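Local coordinates for protein negative regulator of ofd1 (Schizosaccharomyces pombe, PDB 3QTM) that is required for correct translation termination, directly inhibits ofd1 and positively regulates the stability of the hypoxic transcription factor fragment Sre1N, at residues Ser20-Leu25 with Phe46-Glu51; Asp37-Val42 with Phe84-Lys89; Ala79-Phe84 with Ser99-Ala104; Asn95-Tyr100 with Lys132-Val137. One frame throughout, in Å; residues are numbered along the deposited sequence.

Contact 1 of 4, residues Ser20-Leu25 with Phe46-Glu51; sequences SQLWGL and FGTIHE
Leu22 pushes its CD1 methyl against the backbone of the facing helix, 3.3 Å from Thr48 O, and the same methyl also meets CB and CG of Glu51. The glutamate thus takes part here with its aliphatic root rather than its carboxylate. Thr48 answers with both branches: CG2 lies 3.8 Å from Leu22 CD1, while OG1 sits 3.5 Å from Leu25 CB. Leu25 adds a looser touch, its CD1 standing 4.2 Å from Glu51 CB. The segments 20-25 and 46-51, on the consecutive helices 15-34 and 38-58, run antiparallel, their axes at 162° and 9.2 Å apart at closest approach, the helical-hairpin pairing on which tetratricopeptide-type folds are built. Backbones come nearest at Leu25 and Thr48, whose CA atoms are 5.9 Å apart. What sets the rotation of Thr48 lies one turn back: OG1 is anti to the carbonyl carbon (chi1 -52°) and hydrogen-bonds to Leu44 O, which leaves CG2 to face Leu22. Further out, helix 67-82 closes the buried flank, with Phe69 against Leu22 and Ala76 against Thr48. Trp23, on a different face of its helix, hydrogen-bonds through NE1 to Asp68 O and makes a cation-pi contact with Arg120.

Contact 2 of 4, residues Asp37-Val42 with Phe84-Lys89; sequences DIDASV and FEIAQK
Ile86 is the central side chain of this contact, met by Ile38, Asp39 and, more distantly, Val42. Its CG1 lies 3.9 Å from CG2 of Ile38, the two isoleucines crossing at about a right angle, while its CG2 turns to Asp39 and Val42. With CG1 anti to the carbonyl carbon (chi1 -63°), Ile86 spreads its two branches along the facing helix, one for Ile38 and the other for Asp39. The buried end belongs to Val42 and Ala87, where the backbones draw to 6.1 Å between CA atoms and Val42 CG1 rests 4.1 Å from Ala87 CB; Leu83 also packs on Val42. The contact thus joins the first turn of helix 38-58 to the short helix 84-87 that follows helix 67-82, within a helical repeat array of the tetratricopeptide class. Asp37 is the N-cap of helix 38-58: its OD2 accepts from Ala40 N at 3.2 Å, the donor approaching from above the carboxylate plane. Toward solvent the contact turns polar. The exposed Asp39 brings OD2 to 3.4 Å from Ile86 CG2, yet its strong partner is Arg90, which reaches it in a salt bridge from just beyond the segment 84-89. Lys89 stays apart, with NZ 4.7 Å from Asp39 OD1: not in contact, though its opposite charge may still be felt weakly. Within the segment 84-89, Gln88 folds back and gives NE2 to Glu85 O, a bond of 3.2 Å with the acceptor close to the amide plane of Gln88.

Contact 3 of 4, residues Ala79-Phe84 with Ser99-Ala104; sequences AVSELF and SYIDAA
Tyr100 lays one face of its ring on Val80, whose CG1 methyl stands almost exactly above the ring centre, 3.4 Å from the centroid and 7° off the normal: a textbook CH-pi contact. Chi1 of Val80 (171°) turns CG1 away from the backbone N and over the ring. The Phe84 side chain crosses that of Tyr100 at about a right angle, its CE1 4.0 Å from Tyr100 CD1. Closer to the backbone, Tyr100 CB meets Ser81 CB at 3.8 Å, near the point where the CA atoms of Ser81 and Tyr100 approach to 5.3 Å. Replacing Tyr100 by alanine would probably leave Val80 CG1 without its aromatic cushion and open a gap beside Phe84. One residue on, Ile101 sets CG1 against Ser81, 3.5 Å from OG. That hydroxyl is buried but satisfied, being hydrogen-bonded to Leu78 O of its own helix, so toward Ile101 it makes only van der Waals contact. Helix 67-82, ending here, thus meets helix 97-110 within the all-helical array. Around the pair, helix 38-58 packs on Val80 through Val45 and Ile49, while helix 119-142 brings Glu131, Lys132 and Val135 onto Ile101.

Contact 4 of 4, residues Asn95-Tyr100 with Lys132-Val137; sequences NTEESY and KVRVLV
Glu98 and Val135 mark the nearest approach of the two backbones, their CA atoms 7.0 Å apart, a spacing bridged mainly by long side chains. The segment 95-100 holds the start of helix 97-110, and 132-137 lies within helix 119-142, the next helix in this tetratricopeptide-type array. Thr96 is the N-cap: its OG1 accepts from Ser99 N at 3.0 Å, fixing the first turn from which Glu97 and Glu98 project. Both glutamates are extended, with CG anti to the backbone N (chi1 175° in Glu97), and they reach different bases. Glu98 OE2 takes Lys132 NZ at 2.7 Å on its anti side, with NZ 25° out of the carboxylate plane, and also has a salt bridge to Arg139; Lys132 in turn reaches Asp102. Between the two ion pairs Val135 fills in, its CG1 3.8 Å from Glu98 CD. A glutamine in place of Glu98 would probably leave Lys132 and Arg139 without the negative charge they share. Arg134, bent at chi3, curls its guanidinium round to Glu97 and also makes a salt bridge through NE to Glu131. Its NH2 gives a nearly straight hydrogen bond of 2.8 Å to Glu97 OE2, which lies just 1° out of the guanidinium plane.

How the contacts relate
The four contacts follow successive helices through the N-terminal half of the array. Contacts 1 and 2 both use helix 38-58, at points about 16 Å apart between centres, and contact 2 shares Phe84 with contact 3, their centres about 12 Å apart. Contacts 3 and 4 are the closest pair, about 7 Å between centres: they share Ser99 and Tyr100, and Asp102 OD1 joins Lys132 NZ in a 3.1 Å salt bridge that ties one to the other. The Phe84 ring also packs on the start of helix 97-110, with CE2 3.4 Å from Glu97 N. Contact 1 reaches contact 3 through Ile49, whose CD1 lies 3.7 Å from Val80 CG2.

Contact 1 of 4, residues Ser20-Leu25 with Phe46-Glu51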
loop_
_atom_site.group_PDB
_atom_site.type_symbol
_atom_site.label_atom_id
_atom_site.label_comp_id
_atom_site.label_asym_id
_atom_site.label_seq_id
_atom_site.Cartn_x
_atom_site.Cartn_y
_atom_site.Cartn_z
ATOM N N SER A 20 21.083 -4.701 14.258
ATOM C CA SER A 20 19.835 -5.106 14.858
ATOM C C SER A 20 19.294 -3.996 15.777
ATOM O O SER A 20 18.086 -3.763 15.837
ATOM C CB SER A 20 20.032 -6.405 15.635
ATOM O OG SER A 20 18.836 -6.768 16.279
ATOM N N GLN A 21 20.180 -3.306 16.489
ATOM C CA GLN A 21 19.723 -2.217 17.349
ATOM C C GLN A 21 19.267 -1.025 16.499
ATOM O O GLN A 21 18.333 -0.303 16.853
ATOM C CB GLN A 21 20.806 -1.809 18.353
ATOM C CG GLN A 21 21.090 -2.876 19.427
ATOM C CD GLN A 21 19.812 -3.423 20.087
ATOM O OE1 GLN A 21 18.903 -2.669 20.453
ATOM N NE2 GLN A 21 19.745 -4.743 20.236
ATOM N N LEU A 22 19.912 -0.855 15.350
ATOM C CA LEU A 22 19.542 0.197 14.422
ATOM C C LEU A 22 18.096 0.007 13.960
ATOM O O LEU A 22 17.292 0.955 13.979
ATOM C CB LEU A 22 20.522 0.213 13.244
ATOM C CG LEU A 22 20.504 1.377 12.263
ATOM C CD1 LEU A 22 20.904 2.679 12.968
ATOM C CD2 LEU A 22 21.438 1.051 11.088
ATOM N N TRP A 23 17.754 -1.223 13.580
ATOM C CA TRP A 23 16.384 -1.546 13.196
ATOM C C TRP A 23 15.415 -1.326 14.348
ATOM O O TRP A 23 14.276 -0.897 14.139
ATOM C CB TRP A 23 16.277 -2.983 12.670
ATOM C CG TRP A 23 16.509 -3.051 11.198
ATOM C CD1 TRP A 23 17.658 -3.424 10.563
ATOM C CD2 TRP A 23 15.580 -2.671 10.166
ATOM N NE1 TRP A 23 17.496 -3.321 9.197
ATOM C CE2 TRP A 23 16.230 -2.865 8.928
ATOM C CE3 TRP A 23 14.257 -2.206 10.171
ATOM C CZ2 TRP A 23 15.605 -2.609 7.707
ATOM C CZ3 TRP A 23 13.635 -1.952 8.955
ATOM C CH2 TRP A 23 14.314 -2.153 7.738
ATOM N N GLY A 24 15.875 -1.623 15.560
ATOM C CA GLY A 24 15.058 -1.475 16.749
ATOM C C GLY A 24 14.604 -0.037 16.963
ATOM O O GLY A 24 13.448 0.202 17.288
ATOM N N LEU A 25 15.522 0.906 16.772
ATOM C CA LEU A 25 15.217 2.337 16.848
ATOM C C LEU A 25 14.180 2.747 15.812
ATOM O O LEU A 25 13.222 3.466 16.133
ATOM C CB LEU A 25 16.482 3.169 16.651
ATOM C CG LEU A 25 17.483 3.150 17.811
ATOM C CD1 LEU A 25 18.793 3.839 17.419
ATOM C CD2 LEU A 25 16.868 3.801 19.075
ATOM N N PHE A 46 15.584 10.522 13.642
ATOM C CA PHE A 46 16.856 11.225 13.603
ATOM C C PHE A 46 17.934 10.459 14.391
ATOM O O PHE A 46 19.105 10.484 14.029
ATOM C CB PHE A 46 16.700 12.640 14.167
ATOM C CG PHE A 46 16.209 13.653 13.161
ATOM C CD1 PHE A 46 16.792 13.740 11.908
ATOM C CD2 PHE A 46 15.192 14.538 13.486
ATOM C CE1 PHE A 46 16.356 14.678 10.975
ATOM C CE2 PHE A 46 14.747 15.491 12.567
ATOM C CZ PHE A 46 15.325 15.560 11.308
ATOM N N GLY A 47 17.532 9.804 15.481
ATOM C CA GLY A 47 18.445 9.007 16.285
ATOM C C GLY A 47 18.961 7.842 15.456
ATOM O O GLY A 47 20.153 7.533 15.484
ATOM N N THR A 48 18.063 7.216 14.695
ATOM C CA THR A 48 18.446 6.140 13.779
ATOM C C THR A 48 19.508 6.592 12.801
ATOM O O THR A 48 20.511 5.905 12.566
ATOM C CB THR A 48 17.230 5.648 12.983
ATOM O OG1 THR A 48 16.177 5.338 13.895
ATOM C CG2 THR A 48 17.579 4.398 12.144
ATOM N N ILE A 49 19.289 7.767 12.228
ATOM C CA ILE A 49 20.226 8.318 11.261
ATOM C C ILE A 49 21.600 8.548 11.904
ATOM O O ILE A 49 22.631 8.161 11.349
ATOM C CB ILE A 49 19.665 9.618 10.633
ATOM C CG1 ILE A 49 18.505 9.258 9.696
ATOM C CG2 ILE A 49 20.780 10.417 9.917
ATOM C CD1 ILE A 49 17.538 10.419 9.360
ATOM N N HIS A 50 21.610 9.154 13.083
ATOM C CA HIS A 50 22.864 9.369 13.814
ATOM C C HIS A 50 23.577 8.059 14.125
ATOM O O HIS A 50 24.802 7.952 13.988
ATOM C CB HIS A 50 22.618 10.131 15.118
ATOM C CG HIS A 50 22.128 11.532 14.913
ATOM N ND1 HIS A 50 21.124 12.088 15.678
ATOM C CD2 HIS A 50 22.495 12.485 14.025
ATOM C CE1 HIS A 50 20.907 13.329 15.280
ATOM N NE2 HIS A 50 21.721 13.592 14.274
ATOM N N GLU A 51 22.822 7.062 14.567
ATOM C CA GLU A 51 23.447 5.795 14.912
ATOM C C GLU A 51 24.034 5.162 13.645
ATOM O O GLU A 51 25.115 4.593 13.681
ATOM C CB GLU A 51 22.453 4.864 15.604
ATOM C CG GLU A 51 23.047 3.521 16.014
ATOM C CD GLU A 51 24.284 3.653 16.919
ATOM O OE1 GLU A 51 24.400 4.651 17.674
ATOM O OE2 GLU A 51 25.137 2.739 16.865
#

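Contact 2 of 4, residues Asp37-Val42 with Phe84-Lys89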
loop_
_atom_site.group_PDB
_atom_site.type_symbol
_atom_site.label_atom_id
_atom_site.label_comp_id
_atom_site.label_asym_id
_atom_site.label_seq_id
_atom_site.Cartn_x
_atom_site.Cartn_y
_atom_site.Cartn_z
ATOM N N ASP A 37 2.179 9.825 18.485
ATOM C CA ASP A 37 3.231 10.606 19.125
ATOM C C ASP A 37 4.289 10.914 18.083
ATOM O O ASP A 37 5.309 10.232 18.000
ATOM C CB ASP A 37 3.852 9.845 20.295
ATOM C CG ASP A 37 4.735 10.731 21.162
ATOM O OD1 ASP A 37 5.054 10.307 22.298
ATOM O OD2 ASP A 37 5.093 11.856 20.721
ATOM N N ILE A 38 4.035 11.948 17.292
ATOM C CA ILE A 38 4.849 12.253 16.127
ATOM C C ILE A 38 6.196 12.851 16.507
ATOM O O ILE A 38 7.202 12.601 15.847
ATOM C CB ILE A 38 4.105 13.216 15.186
ATOM C CG1 ILE A 38 2.877 12.522 14.596
ATOM C CG2 ILE A 38 5.012 13.700 14.086
ATOM C CD1 ILE A 38 2.194 13.323 13.516
ATOM N N ASP A 39 6.226 13.654 17.562
ATOM C CA ASP A 39 7.491 14.242 17.971
ATOM C C ASP A 39 8.456 13.192 18.497
ATOM O O ASP A 39 9.654 13.265 18.231
ATOM C CB ASP A 39 7.298 15.376 18.974
ATOM C CG ASP A 39 7.370 16.734 18.312
ATOM O OD1 ASP A 39 6.363 17.475 18.382
ATOM O OD2 ASP A 39 8.428 17.046 17.697
ATOM N N ALA A 40 7.935 12.217 19.233
ATOM C CA ALA A 40 8.752 11.094 19.679
ATOM C C ALA A 40 9.270 10.314 18.470
ATOM O O ALA A 40 10.440 9.950 18.422
ATOM C CB ALA A 40 7.953 10.176 20.580
ATOM N N SER A 41 8.388 10.058 17.504
ATOM C CA SER A 41 8.769 9.315 16.305
ATOM C C SER A 41 9.922 10.023 15.611
ATOM O O SER A 41 10.905 9.392 15.214
ATOM C CB SER A 41 7.572 9.139 15.353
ATOM O OG SER A 41 7.882 8.243 14.280
ATOM N N VAL A 42 9.811 11.344 15.506
ATOM C CA VAL A 42 10.810 12.150 14.831
ATOM C C VAL A 42 12.160 12.042 15.540
ATOM O O VAL A 42 13.190 11.883 14.896
ATOM C CB VAL A 42 10.369 13.622 14.722
ATOM C CG1 VAL A 42 11.562 14.522 14.413
ATOM C CG2 VAL A 42 9.269 13.777 13.668
ATOM N N PHE A 84 7.959 15.236 7.595
ATOM C CA PHE A 84 8.751 16.444 7.354
ATOM C C PHE A 84 8.159 17.726 7.948
ATOM O O PHE A 84 8.885 18.654 8.297
ATOM C CB PHE A 84 9.004 16.646 5.859
ATOM C CG PHE A 84 10.089 17.645 5.569
ATOM C CD1 PHE A 84 11.419 17.346 5.846
ATOM C CD2 PHE A 84 9.784 18.891 5.052
ATOM C CE1 PHE A 84 12.420 18.260 5.589
ATOM C CE2 PHE A 84 10.791 19.819 4.798
ATOM C CZ PHE A 84 12.109 19.501 5.066
ATOM N N GLU A 85 6.840 17.770 8.052
ATOM C CA GLU A 85 6.161 18.962 8.526
ATOM C C GLU A 85 6.606 19.301 9.951
ATOM O O GLU A 85 6.756 20.467 10.302
ATOM C CB GLU A 85 4.650 18.758 8.460
ATOM C CG GLU A 85 3.842 19.872 9.104
ATOM C CD GLU A 85 2.367 19.503 9.262
ATOM O OE1 GLU A 85 2.072 18.414 9.821
ATOM O OE2 GLU A 85 1.506 20.306 8.830
ATOM N N ILE A 86 6.828 18.272 10.760
ATOM C CA ILE A 86 7.340 18.440 12.116
ATOM C C ILE A 86 8.863 18.388 12.150
ATOM O O ILE A 86 9.502 19.181 12.849
ATOM C CB ILE A 86 6.779 17.359 13.065
ATOM C CG1 ILE A 86 5.259 17.486 13.165
ATOM C CG2 ILE A 86 7.402 17.485 14.464
ATOM C CD1 ILE A 86 4.814 18.881 13.541
ATOM N N ALA A 87 9.440 17.466 11.374
ATOM C CA ALA A 87 10.881 17.211 11.404
ATOM C C ALA A 87 11.684 18.404 10.917
ATOM O O ALA A 87 12.809 18.636 11.367
ATOM C CB ALA A 87 11.227 15.963 10.568
ATOM N N GLN A 88 11.108 19.154 9.983
ATOM C CA GLN A 88 11.798 20.303 9.416
ATOM C C GLN A 88 12.155 21.336 10.489
ATOM O O GLN A 88 13.114 22.094 10.330
ATOM C CB GLN A 88 10.968 20.952 8.296
ATOM C CG GLN A 88 9.697 21.646 8.773
ATOM C CD GLN A 88 8.881 22.208 7.627
ATOM O OE1 GLN A 88 9.433 22.733 6.663
ATOM N NE2 GLN A 88 7.563 22.095 7.721
ATOM N N LYS A 89 11.390 21.359 11.578
ATOM C CA LYS A 89 11.663 22.305 12.665
ATOM C C LYS A 89 13.050 22.109 13.277
ATOM O O LYS A 89 13.580 23.024 13.904
ATOM C CB LYS A 89 10.588 22.226 13.758
ATOM C CG LYS A 89 9.171 22.439 13.235
ATOM C CD LYS A 89 8.155 22.670 14.352
ATOM C CE LYS A 89 8.121 21.507 15.331
ATOM N NZ LYS A 89 7.058 21.659 16.375
#

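Contact 3 of 4, residues Ala79-Phe84 with Ser99-Ala104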
loop_
_atom_site.group_PDB
_atom_site.type_symbol
_atom_site.label_atom_id
_atom_site.label_comp_id
_atom_site.label_asym_id
_atom_site.label_seq_id
_atom_site.Cartn_x
_atom_site.Cartn_y
_atom_site.Cartn_z
ATOM N N ALA A 79 11.421 8.318 6.412
ATOM C CA ALA A 79 10.483 8.633 7.468
ATOM C C ALA A 79 10.574 10.116 7.784
ATOM O O ALA A 79 9.582 10.727 8.181
ATOM C CB ALA A 79 10.743 7.780 8.726
ATOM N N VAL A 80 11.762 10.690 7.598
ATOM C CA VAL A 80 11.941 12.123 7.810
ATOM C C VAL A 80 11.066 12.838 6.790
ATOM O O VAL A 80 10.367 13.793 7.132
ATOM C CB VAL A 80 13.418 12.582 7.674
ATOM C CG1 VAL A 80 13.522 14.122 7.676
ATOM C CG2 VAL A 80 14.267 11.997 8.801
ATOM N N SER A 81 11.070 12.339 5.550
ATOM C CA SER A 81 10.209 12.909 4.517
ATOM C C SER A 81 8.722 12.778 4.871
ATOM O O SER A 81 7.964 13.707 4.670
ATOM C CB SER A 81 10.507 12.321 3.122
ATOM O OG SER A 81 10.030 10.991 2.986
ATOM N N GLU A 82 8.317 11.633 5.413
ATOM C CA GLU A 82 6.915 11.405 5.765
ATOM C C GLU A 82 6.453 12.372 6.859
ATOM O O GLU A 82 5.324 12.840 6.863
ATOM C CB GLU A 82 6.723 9.972 6.254
ATOM C CG GLU A 82 5.293 9.651 6.708
ATOM C CD GLU A 82 5.146 8.219 7.217
ATOM O OE1 GLU A 82 6.178 7.528 7.349
ATOM O OE2 GLU A 82 4.012 7.775 7.485
ATOM N N LEU A 83 7.347 12.669 7.788
ATOM C CA LEU A 83 7.007 13.475 8.938
ATOM C C LEU A 83 7.642 14.839 8.825
ATOM O O LEU A 83 7.862 15.514 9.839
ATOM C CB LEU A 83 7.530 12.772 10.187
ATOM C CG LEU A 83 7.046 11.328 10.290
ATOM C CD1 LEU A 83 7.635 10.605 11.503
ATOM C CD2 LEU A 83 5.522 11.315 10.325
ATOM N N PHE A 84 7.959 15.236 7.595
ATOM C CA PHE A 84 8.751 16.444 7.354
ATOM C C PHE A 84 8.159 17.726 7.948
ATOM O O PHE A 84 8.885 18.654 8.297
ATOM C CB PHE A 84 9.004 16.646 5.859
ATOM C CG PHE A 84 10.089 17.645 5.569
ATOM C CD1 PHE A 84 11.419 17.346 5.846
ATOM C CD2 PHE A 84 9.784 18.891 5.052
ATOM C CE1 PHE A 84 12.420 18.260 5.589
ATOM C CE2 PHE A 84 10.791 19.819 4.798
ATOM C CZ PHE A 84 12.109 19.501 5.066
ATOM N N SER A 99 14.069 16.126 -0.878
ATOM C CA SER A 99 15.480 15.793 -0.758
ATOM C C SER A 99 15.697 14.573 0.156
ATOM O O SER A 99 16.601 13.773 -0.071
ATOM C CB SER A 99 16.281 16.997 -0.282
ATOM O OG SER A 99 17.659 16.793 -0.544
ATOM N N TYR A 100 14.835 14.417 1.155
ATOM C CA TYR A 100 14.890 13.238 2.014
ATOM C C TYR A 100 14.427 11.951 1.294
ATOM O O TYR A 100 14.943 10.868 1.557
ATOM C CB TYR A 100 14.137 13.483 3.331
ATOM C CG TYR A 100 15.046 14.125 4.365
ATOM C CD1 TYR A 100 15.111 15.510 4.509
ATOM C CD2 TYR A 100 15.892 13.342 5.154
ATOM C CE1 TYR A 100 15.971 16.095 5.427
ATOM C CE2 TYR A 100 16.761 13.916 6.071
ATOM C CZ TYR A 100 16.795 15.289 6.206
ATOM O OH TYR A 100 17.653 15.853 7.115
ATOM N N ILE A 101 13.463 12.075 0.383
ATOM C CA ILE A 101 13.075 10.948 -0.463
ATOM C C ILE A 101 14.255 10.579 -1.364
ATOM O O ILE A 101 14.601 9.410 -1.465
ATOM C CB ILE A 101 11.839 11.276 -1.336
ATOM C CG1 ILE A 101 10.617 11.577 -0.463
ATOM C CG2 ILE A 101 11.558 10.157 -2.360
ATOM C CD1 ILE A 101 9.408 12.101 -1.267
ATOM N N ASP A 102 14.870 11.576 -2.013
ATOM C CA ASP A 102 16.062 11.341 -2.838
ATOM C C ASP A 102 17.175 10.644 -2.051
ATOM O O ASP A 102 17.814 9.711 -2.547
ATOM C CB ASP A 102 16.623 12.645 -3.406
ATOM C CG ASP A 102 15.661 13.338 -4.374
ATOM O OD1 ASP A 102 14.744 12.669 -4.903
ATOM O OD2 ASP A 102 15.838 14.559 -4.615
ATOM N N ALA A 103 17.433 11.125 -0.837
ATOM C CA ALA A 103 18.465 10.505 0.003
ATOM C C ALA A 103 18.114 9.052 0.345
ATOM O O ALA A 103 18.972 8.171 0.277
ATOM C CB ALA A 103 18.693 11.320 1.259
ATOM N N ALA A 104 16.849 8.802 0.689
ATOM C CA ALA A 104 16.377 7.439 0.956
ATOM C C ALA A 104 16.660 6.506 -0.221
ATOM O O ALA A 104 17.099 5.363 -0.029
ATOM C CB ALA A 104 14.877 7.434 1.276
#

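Contact 4 of 4, residues Asn95-Tyr100 with Lys132-Val137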
loop_
_atom_site.group_PDB
_atom_site.type_symbol
_atom_site.label_atom_id
_atom_site.label_comp_id
_atom_site.label_asym_id
_atom_site.label_seq_id
_atom_site.Cartn_x
_atom_site.Cartn_y
_atom_site.Cartn_z
ATOM N N ASN A 95 16.470 22.626 3.690
ATOM C CA ASN A 95 16.036 21.240 3.499
ATOM C C ASN A 95 14.617 21.076 2.955
ATOM O O ASN A 95 13.777 21.950 3.128
ATOM C CB ASN A 95 16.200 20.466 4.805
ATOM C CG ASN A 95 17.655 20.321 5.206
ATOM O OD1 ASN A 95 18.382 19.501 4.643
ATOM N ND2 ASN A 95 18.095 21.132 6.168
ATOM N N THR A 96 14.361 19.952 2.286
ATOM C CA THR A 96 13.028 19.674 1.748
ATOM C C THR A 96 12.614 18.218 1.945
ATOM O O THR A 96 13.468 17.321 2.038
ATOM C CB THR A 96 12.954 19.968 0.239
ATOM O OG1 THR A 96 13.872 19.110 -0.458
ATOM C CG2 THR A 96 13.296 21.433 -0.055
ATOM N N GLU A 97 11.301 17.982 1.980
ATOM C CA GLU A 97 10.773 16.627 1.982
ATOM C C GLU A 97 11.366 15.817 0.814
ATOM O O GLU A 97 11.860 14.692 1.002
ATOM C CB GLU A 97 9.236 16.638 1.887
ATOM C CG GLU A 97 8.636 15.245 1.774
ATOM C CD GLU A 97 7.163 15.236 1.362
ATOM O OE1 GLU A 97 6.603 16.312 1.051
ATOM O OE2 GLU A 97 6.565 14.137 1.342
ATOM N N GLU A 98 11.321 16.391 -0.385
ATOM C CA GLU A 98 11.783 15.680 -1.573
ATOM C C GLU A 98 13.257 15.281 -1.482
ATOM O O GLU A 98 13.659 14.220 -1.948
ATOM C CB GLU A 98 11.541 16.482 -2.854
ATOM C CG GLU A 98 11.861 15.656 -4.114
ATOM C CD GLU A 98 11.471 16.368 -5.409
ATOM O OE1 GLU A 98 11.244 17.597 -5.373
ATOM O OE2 GLU A 98 11.401 15.701 -6.463
ATOM N N SER A 99 14.069 16.126 -0.878
ATOM C CA SER A 99 15.480 15.793 -0.758
ATOM C C SER A 99 15.697 14.573 0.156
ATOM O O SER A 99 16.601 13.773 -0.071
ATOM C CB SER A 99 16.281 16.997 -0.282
ATOM O OG SER A 99 17.659 16.793 -0.544
ATOM N N TYR A 100 14.835 14.417 1.155
ATOM C CA TYR A 100 14.890 13.238 2.014
ATOM C C TYR A 100 14.427 11.951 1.294
ATOM O O TYR A 100 14.943 10.868 1.557
ATOM C CB TYR A 100 14.137 13.483 3.331
ATOM C CG TYR A 100 15.046 14.125 4.365
ATOM C CD1 TYR A 100 15.111 15.510 4.509
ATOM C CD2 TYR A 100 15.892 13.342 5.154
ATOM C CE1 TYR A 100 15.971 16.095 5.427
ATOM C CE2 TYR A 100 16.761 13.916 6.071
ATOM C CZ TYR A 100 16.795 15.289 6.206
ATOM O OH TYR A 100 17.653 15.853 7.115
ATOM N N LYS A 132 8.638 8.984 -4.238
ATOM C CA LYS A 132 9.123 9.879 -5.282
ATOM C C LYS A 132 8.009 10.147 -6.326
ATOM O O LYS A 132 7.782 11.294 -6.723
ATOM C CB LYS A 132 10.365 9.284 -5.950
ATOM C CG LYS A 132 10.976 10.145 -7.057
ATOM C CD LYS A 132 11.599 11.425 -6.505
ATOM C CE LYS A 132 12.408 12.169 -7.579
ATOM N NZ LYS A 132 12.844 13.535 -7.136
ATOM N N VAL A 133 7.314 9.088 -6.745
ATOM C CA VAL A 133 6.229 9.210 -7.720
ATOM C C VAL A 133 5.163 10.200 -7.239
ATOM O O VAL A 133 4.720 11.083 -7.980
ATOM C CB VAL A 133 5.556 7.846 -7.972
ATOM C CG1 VAL A 133 4.196 8.039 -8.619
ATOM C CG2 VAL A 133 6.466 6.921 -8.814
ATOM N N ARG A 134 4.759 10.044 -5.985
ATOM C CA ARG A 134 3.765 10.928 -5.398
ATOM C C ARG A 134 4.211 12.388 -5.427
ATOM O O ARG A 134 3.436 13.282 -5.784
ATOM C CB ARG A 134 3.425 10.507 -3.970
ATOM C CG ARG A 134 2.420 11.435 -3.289
ATOM C CD ARG A 134 2.171 11.018 -1.849
ATOM N NE ARG A 134 3.411 11.029 -1.085
ATOM C CZ ARG A 134 3.974 12.126 -0.587
ATOM N NH1 ARG A 134 3.403 13.311 -0.764
ATOM N NH2 ARG A 134 5.107 12.042 0.096
ATOM N N VAL A 135 5.456 12.643 -5.053
ATOM C CA VAL A 135 5.937 14.021 -5.054
ATOM C C VAL A 135 6.053 14.578 -6.492
ATOM O O VAL A 135 5.758 15.757 -6.736
ATOM C CB VAL A 135 7.256 14.181 -4.263
ATOM C CG1 VAL A 135 7.894 15.510 -4.576
ATOM C CG2 VAL A 135 6.988 14.062 -2.753
ATOM N N LEU A 136 6.460 13.731 -7.441
ATOM C CA LEU A 136 6.551 14.161 -8.840
ATOM C C LEU A 136 5.175 14.566 -9.393
ATOM O O LEU A 136 5.065 15.553 -10.098
ATOM C CB LEU A 136 7.220 13.091 -9.727
ATOM C CG LEU A 136 8.758 12.995 -9.628
ATOM C CD1 LEU A 136 9.328 11.795 -10.414
ATOM C CD2 LEU A 136 9.433 14.287 -10.075
ATOM N N VAL A 137 4.136 13.808 -9.048
ATOM C CA VAL A 137 2.771 14.149 -9.442
ATOM C C VAL A 137 2.381 15.521 -8.892
ATOM O O VAL A 137 1.829 16.354 -9.618
ATOM C CB VAL A 137 1.752 13.095 -8.989
ATOM C CG1 VAL A 137 0.337 13.525 -9.361
ATOM C CG2 VAL A 137 2.068 11.734 -9.613
#